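Long-range contact in probable L,D-transpeptidase 3 (Mycobacterium tuberculosis, PDB 6D4K), which is a probable L,D-transpeptidase of the mycobacterial cell wall, forms a covalent adduct with the beta-lactam faropenem, and may anchor proteins to peptidoglycan: residues T169-R181 and Y247-E261. Numbering follows the deposited sequence.
Sequences TPVGSYTVLSKER and YYNAVDIGDPVIVQE. With CA (calcium ion), chain B.
Lys179 reaches over the Tyr248 ring to the C-terminal end of helix 241-250, where its NZ donates to Tyr248 O and to Val251 O, each at 2.8 Å and nearly in line with the carbonyl. A bend at chi3 (57°) turns the ammonium down onto these carbonyls, while CE lies 3.9 Å from the Tyr248 ring centroid, over the face, a CH-pi contact. NZ is 4.8 Å from that centroid and 23° off the ring normal, which qualifies as cation-pi. Water 1 bridges NZ and Asp252 OD1; both oxygens of this carboxylate bind the calcium ion, whose other ligands are Val38 O and four waters. The aliphatic part of Lys179 packs on Ile253, CD to CD1 3.6 Å.

Val176 packs against the bend where the 251-255 loop runs into strand 256-260: its CG2 meets Val251 CG2 at 3.8 Å and touches Val257 CG2. Its backbone is fixed at both ends, N donating to Asp255 O and O accepting from Gly254 N in the type II turn 252-255. Asp255 OD2 steadies this turn by accepting from Asp252 N. Strands 172-175 and 256-260 run antiparallel (156°), with paired backbone bonds joining Gly172 to Val259 and Tyr174 to Val257. The Tyr174 ring turns its edge to Val259, CE2 to CG2 3.7 Å, and its OH donates to Pro170 O. Thr169 CG2 packs on Val259 CG1, its side chain about 6 Å from that of Cys236, which faropenem modifies covalently.

In the mixed sheet of this YkuD-type catalytic domain, strand 256-260 lies between 172-175 and the parallel strand 117-122; past the break, 177-180 pairs antiparallel with 207-209.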
loop_
_atom_site.group_PDB
_atom_site.type_symbol
_atom_site.label_atom_id
_atom_site.label_comp_id
_atom_site.label_asym_id
_atom_site.label_seq_id
_atom_site.Cartn_x
_atom_site.Cartn_y
_atom_site.Cartn_z
ATOM N N THR A 169 12.288 1.813 7.744
ATOM C CA THR A 169 11.260 1.441 6.778
ATOM C C THR A 169 11.805 0.326 5.897
ATOM O O THR A 169 12.817 0.528 5.215
ATOM C CB THR A 169 10.883 2.632 5.903
ATOM O OG1 THR A 169 10.491 3.736 6.726
ATOM C CG2 THR A 169 9.723 2.262 4.987
ATOM N N PRO A 170 11.187 -0.854 5.883
ATOM C CA PRO A 170 11.739 -1.967 5.100
ATOM C C PRO A 170 11.619 -1.733 3.598
ATOM O O PRO A 170 10.582 -1.291 3.094
ATOM C CB PRO A 170 10.907 -3.173 5.557
ATOM C CG PRO A 170 9.633 -2.580 6.087
ATOM C CD PRO A 170 10.015 -1.254 6.681
ATOM N N VAL A 171 12.710 -2.029 2.890
ATOM C CA VAL A 171 12.743 -1.960 1.435
ATOM C C VAL A 171 11.821 -3.029 0.864
ATOM O O VAL A 171 11.725 -4.141 1.401
ATOM C CB VAL A 171 14.196 -2.161 0.963
ATOM C CG1 VAL A 171 14.261 -2.421 -0.532
ATOM C CG2 VAL A 171 15.049 -0.955 1.334
ATOM N N GLY A 172 11.126 -2.701 -0.214
ATOM C CA GLY A 172 10.296 -3.688 -0.875
ATOM C C GLY A 172 9.215 -3.054 -1.721
ATOM O O GLY A 172 9.143 -1.833 -1.883
ATOM N N SER A 173 8.373 -3.931 -2.269
ATOM C CA SER A 173 7.242 -3.553 -3.107
ATOM C C SER A 173 5.964 -3.852 -2.334
ATOM O O SER A 173 5.741 -4.992 -1.915
ATOM C CB SER A 173 7.267 -4.339 -4.420
ATOM O OG SER A 173 6.294 -3.861 -5.335
ATOM N N TYR A 174 5.142 -2.831 -2.138
ATOM C CA TYR A 174 3.929 -2.913 -1.334
ATOM C C TYR A 174 2.731 -2.471 -2.159
ATOM O O TYR A 174 2.873 -1.909 -3.245
ATOM C CB TYR A 174 4.054 -2.015 -0.100
ATOM C CG TYR A 174 5.267 -2.307 0.742
ATOM C CD1 TYR A 174 5.278 -3.379 1.623
ATOM C CD2 TYR A 174 6.410 -1.520 0.654
ATOM C CE1 TYR A 174 6.391 -3.657 2.395
ATOM C CE2 TYR A 174 7.525 -1.789 1.424
ATOM C CZ TYR A 174 7.510 -2.857 2.294
ATOM O OH TYR A 174 8.617 -3.131 3.064
ATOM N N THR A 175 1.535 -2.724 -1.632
ATOM C CA THR A 175 0.331 -2.195 -2.243
ATOM C C THR A 175 -0.519 -1.553 -1.161
ATOM O O THR A 175 -0.456 -1.929 0.016
ATOM C CB THR A 175 -0.486 -3.261 -3.001
ATOM O OG1 THR A 175 -1.057 -4.183 -2.069
ATOM C CG2 THR A 175 0.386 -4.019 -4.022
ATOM N N VAL A 176 -1.319 -0.574 -1.562
ATOM C CA VAL A 176 -2.232 0.062 -0.617
ATOM C C VAL A 176 -3.309 -0.931 -0.199
ATOM O O VAL A 176 -4.075 -1.430 -1.032
ATOM C CB VAL A 176 -2.853 1.327 -1.215
ATOM C CG1 VAL A 176 -3.927 1.896 -0.270
ATOM C CG2 VAL A 176 -1.779 2.358 -1.507
ATOM N N LEU A 177 -3.366 -1.227 1.101
ATOM C CA LEU A 177 -4.343 -2.154 1.663
ATOM C C LEU A 177 -5.613 -1.464 2.133
ATOM O O LEU A 177 -6.683 -2.076 2.103
ATOM C CB LEU A 177 -3.747 -2.909 2.850
ATOM C CG LEU A 177 -2.492 -3.728 2.553
ATOM C CD1 LEU A 177 -1.939 -4.362 3.819
ATOM C CD2 LEU A 177 -2.760 -4.793 1.496
ATOM N N SER A 178 -5.515 -0.220 2.598
ATOM C CA SER A 178 -6.678 0.509 3.075
ATOM C C SER A 178 -6.316 1.983 3.178
ATOM O O SER A 178 -5.134 2.354 3.162
ATOM C CB SER A 178 -7.150 -0.018 4.438
ATOM O OG SER A 178 -6.205 0.254 5.462
ATOM N N LYS A 179 -7.357 2.810 3.291
ATOM C CA LYS A 179 -7.277 4.259 3.464
ATOM C C LYS A 179 -8.233 4.615 4.590
ATOM O O LYS A 179 -9.391 4.187 4.573
ATOM C CB LYS A 179 -7.727 5.023 2.183
ATOM C CG LYS A 179 -6.692 5.182 1.083
ATOM C CD LYS A 179 -7.368 5.479 -0.240
ATOM C CE LYS A 179 -8.248 6.722 -0.218
ATOM N NZ LYS A 179 -8.372 7.255 -1.604
ATOM N N GLU A 180 -7.771 5.431 5.535
ATOM C CA GLU A 180 -8.602 5.796 6.673
ATOM C C GLU A 180 -8.263 7.201 7.144
ATOM O O GLU A 180 -7.138 7.668 6.986
ATOM C CB GLU A 180 -8.403 4.807 7.825
ATOM C CG GLU A 180 -9.695 4.202 8.305
ATOM C CD GLU A 180 -9.535 3.405 9.573
ATOM O OE1 GLU A 180 -10.404 3.544 10.461
ATOM O OE2 GLU A 180 -8.546 2.646 9.681
ATOM N N ARG A 181 -9.247 7.857 7.764
ATOM C CA ARG A 181 -9.091 9.180 8.354
ATOM C C ARG A 181 -9.089 9.091 9.872
ATOM O O ARG A 181 -9.732 8.217 10.461
ATOM C CB ARG A 181 -10.234 10.099 7.928
ATOM C CG ARG A 181 -10.349 10.297 6.432
ATOM C CD ARG A 181 -9.234 11.183 5.912
ATOM N NE ARG A 181 -9.108 12.418 6.682
ATOM C CZ ARG A 181 -9.757 13.544 6.403
ATOM N NH1 ARG A 181 -10.593 13.592 5.378
ATOM N NH2 ARG A 181 -9.578 14.619 7.158
ATOM N N TYR A 247 -1.972 12.916 -1.806
ATOM C CA TYR A 247 -1.700 11.517 -2.140
ATOM C C TYR A 247 -2.869 10.612 -1.748
ATOM O O TYR A 247 -3.286 9.746 -2.520
ATOM C CB TYR A 247 -0.417 11.060 -1.444
ATOM C CG TYR A 247 -0.166 9.590 -1.617
ATOM C CD1 TYR A 247 -0.134 8.739 -0.518
ATOM C CD2 TYR A 247 0.064 9.052 -2.877
ATOM C CE1 TYR A 247 0.112 7.386 -0.667
ATOM C CE2 TYR A 247 0.305 7.698 -3.038
ATOM C CZ TYR A 247 0.336 6.869 -1.927
ATOM O OH TYR A 247 0.567 5.516 -2.085
ATOM N N TYR A 248 -3.381 10.781 -0.527
ATOM C CA TYR A 248 -4.532 10.012 -0.055
ATOM C C TYR A 248 -5.704 10.137 -1.025
ATOM O O TYR A 248 -6.337 9.146 -1.391
ATOM C CB TYR A 248 -4.931 10.520 1.328
ATOM C CG TYR A 248 -6.117 9.840 1.970
ATOM C CD1 TYR A 248 -7.429 10.210 1.657
ATOM C CD2 TYR A 248 -5.929 8.871 2.953
ATOM C CE1 TYR A 248 -8.517 9.608 2.278
ATOM C CE2 TYR A 248 -7.007 8.272 3.581
ATOM C CZ TYR A 248 -8.296 8.633 3.232
ATOM O OH TYR A 248 -9.366 8.034 3.863
ATOM N N ASN A 249 -6.006 11.361 -1.445
ATOM C CA ASN A 249 -7.141 11.571 -2.336
ATOM C C ASN A 249 -6.897 10.999 -3.726
ATOM O O ASN A 249 -7.864 10.667 -4.422
ATOM C CB ASN A 249 -7.484 13.062 -2.420
ATOM C CG ASN A 249 -8.135 13.589 -1.153
ATOM O OD1 ASN A 249 -8.736 12.839 -0.376
ATOM N ND2 ASN A 249 -8.048 14.897 -0.957
ATOM N N ALA A 250 -5.630 10.880 -4.144
ATOM C CA ALA A 250 -5.317 10.368 -5.474
ATOM C C ALA A 250 -5.260 8.847 -5.530
ATOM O O ALA A 250 -5.602 8.265 -6.565
ATOM C CB ALA A 250 -3.985 10.946 -5.940
ATOM N N VAL A 251 -4.826 8.186 -4.447
ATOM C CA VAL A 251 -4.460 6.776 -4.496
ATOM C C VAL A 251 -5.697 5.913 -4.257
ATOM O O VAL A 251 -6.688 6.321 -3.637
ATOM C CB VAL A 251 -3.353 6.503 -3.453
ATOM C CG1 VAL A 251 -3.939 6.447 -2.037
ATOM C CG2 VAL A 251 -2.565 5.240 -3.801
ATOM N N ASP A 252 -5.630 4.684 -4.744
ATOM C CA ASP A 252 -6.694 3.716 -4.537
ATOM C C ASP A 252 -6.135 2.465 -3.884
ATOM O O ASP A 252 -4.936 2.179 -3.955
ATOM C CB ASP A 252 -7.366 3.323 -5.864
ATOM C CG ASP A 252 -8.715 2.622 -5.678
ATOM O OD1 ASP A 252 -9.288 2.666 -4.562
ATOM O OD2 ASP A 252 -9.223 2.018 -6.662
ATOM N N ILE A 253 -7.026 1.709 -3.235
ATOM C CA ILE A 253 -6.618 0.420 -2.683
ATOM C C ILE A 253 -6.163 -0.471 -3.827
ATOM O O ILE A 253 -6.854 -0.619 -4.842
ATOM C CB ILE A 253 -7.733 -0.217 -1.834
ATOM C CG1 ILE A 253 -7.848 0.468 -0.465
ATOM C CG2 ILE A 253 -7.463 -1.712 -1.623
ATOM C CD1 ILE A 253 -8.159 1.962 -0.483
ATOM N N GLY A 254 -4.973 -1.045 -3.680
ATOM C CA GLY A 254 -4.369 -1.835 -4.722
ATOM C C GLY A 254 -3.268 -1.128 -5.473
ATOM O O GLY A 254 -2.512 -1.791 -6.167
ATOM N N ASP A 255 -3.127 0.184 -5.331
ATOM C CA ASP A 255 -2.042 0.873 -6.011
ATOM C C ASP A 255 -0.702 0.548 -5.345
ATOM O O ASP A 255 -0.650 0.227 -4.158
ATOM C CB ASP A 255 -2.276 2.381 -6.020
ATOM C CG ASP A 255 -3.124 2.828 -7.191
ATOM O OD1 ASP A 255 -2.880 2.369 -8.334
ATOM O OD2 ASP A 255 -4.049 3.643 -6.966
ATOM N N PRO A 256 0.391 0.590 -6.102
ATOM C CA PRO A 256 1.688 0.171 -5.572
ATOM C C PRO A 256 2.439 1.290 -4.869
ATOM O O PRO A 256 2.374 2.471 -5.234
ATOM C CB PRO A 256 2.451 -0.256 -6.836
ATOM C CG PRO A 256 1.881 0.620 -7.929
ATOM C CD PRO A 256 0.419 0.805 -7.553
ATOM N N VAL A 257 3.164 0.881 -3.834
ATOM C CA VAL A 257 4.094 1.745 -3.116
ATOM C C VAL A 257 5.423 1.017 -3.060
ATOM O O VAL A 257 5.487 -0.130 -2.601
ATOM C CB VAL A 257 3.601 2.085 -1.700
ATOM C CG1 VAL A 257 4.662 2.872 -0.924
ATOM C CG2 VAL A 257 2.304 2.877 -1.789
ATOM N N ILE A 258 6.477 1.666 -3.541
ATOM C CA ILE A 258 7.806 1.084 -3.574
ATOM C C ILE A 258 8.676 1.821 -2.566
ATOM O O ILE A 258 8.675 3.057 -2.519
ATOM C CB ILE A 258 8.398 1.148 -4.993
ATOM C CG1 ILE A 258 7.568 0.273 -5.939
ATOM C CG2 ILE A 258 9.856 0.700 -4.990
ATOM C CD1 ILE A 258 6.871 1.030 -7.041
ATOM N N VAL A 259 9.396 1.065 -1.744
ATOM C CA VAL A 259 10.378 1.612 -0.820
ATOM C C VAL A 259 11.744 1.146 -1.287
ATOM O O VAL A 259 11.965 -0.057 -1.474
ATOM C CB VAL A 259 10.110 1.165 0.627
ATOM C CG1 VAL A 259 11.228 1.659 1.552
ATOM C CG2 VAL A 259 8.750 1.667 1.093
ATOM N N GLN A 260 12.658 2.092 -1.483
ATOM C CA GLN A 260 13.997 1.761 -1.945
ATOM C C GLN A 260 15.024 2.576 -1.177
ATOM O O GLN A 260 14.720 3.615 -0.585
ATOM C CB GLN A 260 14.130 2.013 -3.448
ATOM C CG GLN A 260 14.069 3.476 -3.816
ATOM C CD GLN A 260 13.871 3.694 -5.301
ATOM O OE1 GLN A 260 13.477 2.780 -6.026
ATOM N NE2 GLN A 260 14.167 4.902 -5.766
ATOM N N GLU A 261 16.259 2.078 -1.193
ATOM C CA GLU A 261 17.384 2.779 -0.588
ATOM C C GLU A 261 17.749 3.999 -1.430
ATOM O O GLU A 261 17.725 5.123 -0.935
ATOM C CB GLU A 261 18.599 1.853 -0.438
ATOM C CG GLU A 261 18.259 0.423 -0.054
ATOM C CD GLU A 261 18.420 0.162 1.438
ATOM O OE1 GLU A 261 18.607 1.129 2.199
ATOM O OE2 GLU A 261 18.375 -1.010 1.846
HETATM CA CA CA B . -11.117 1.160 -5.337
HETATM O O HOH W 1 -9.860 5.006 -3.037
HETATM O O HOH W 2 -9.710 -0.563 -4.642
HETATM O O HOH W 3 -11.536 1.598 -2.933
HETATM O O HOH W 4 -12.969 -0.256 -4.808
HETATM O O HOH W 5 -12.472 2.852 -5.906
#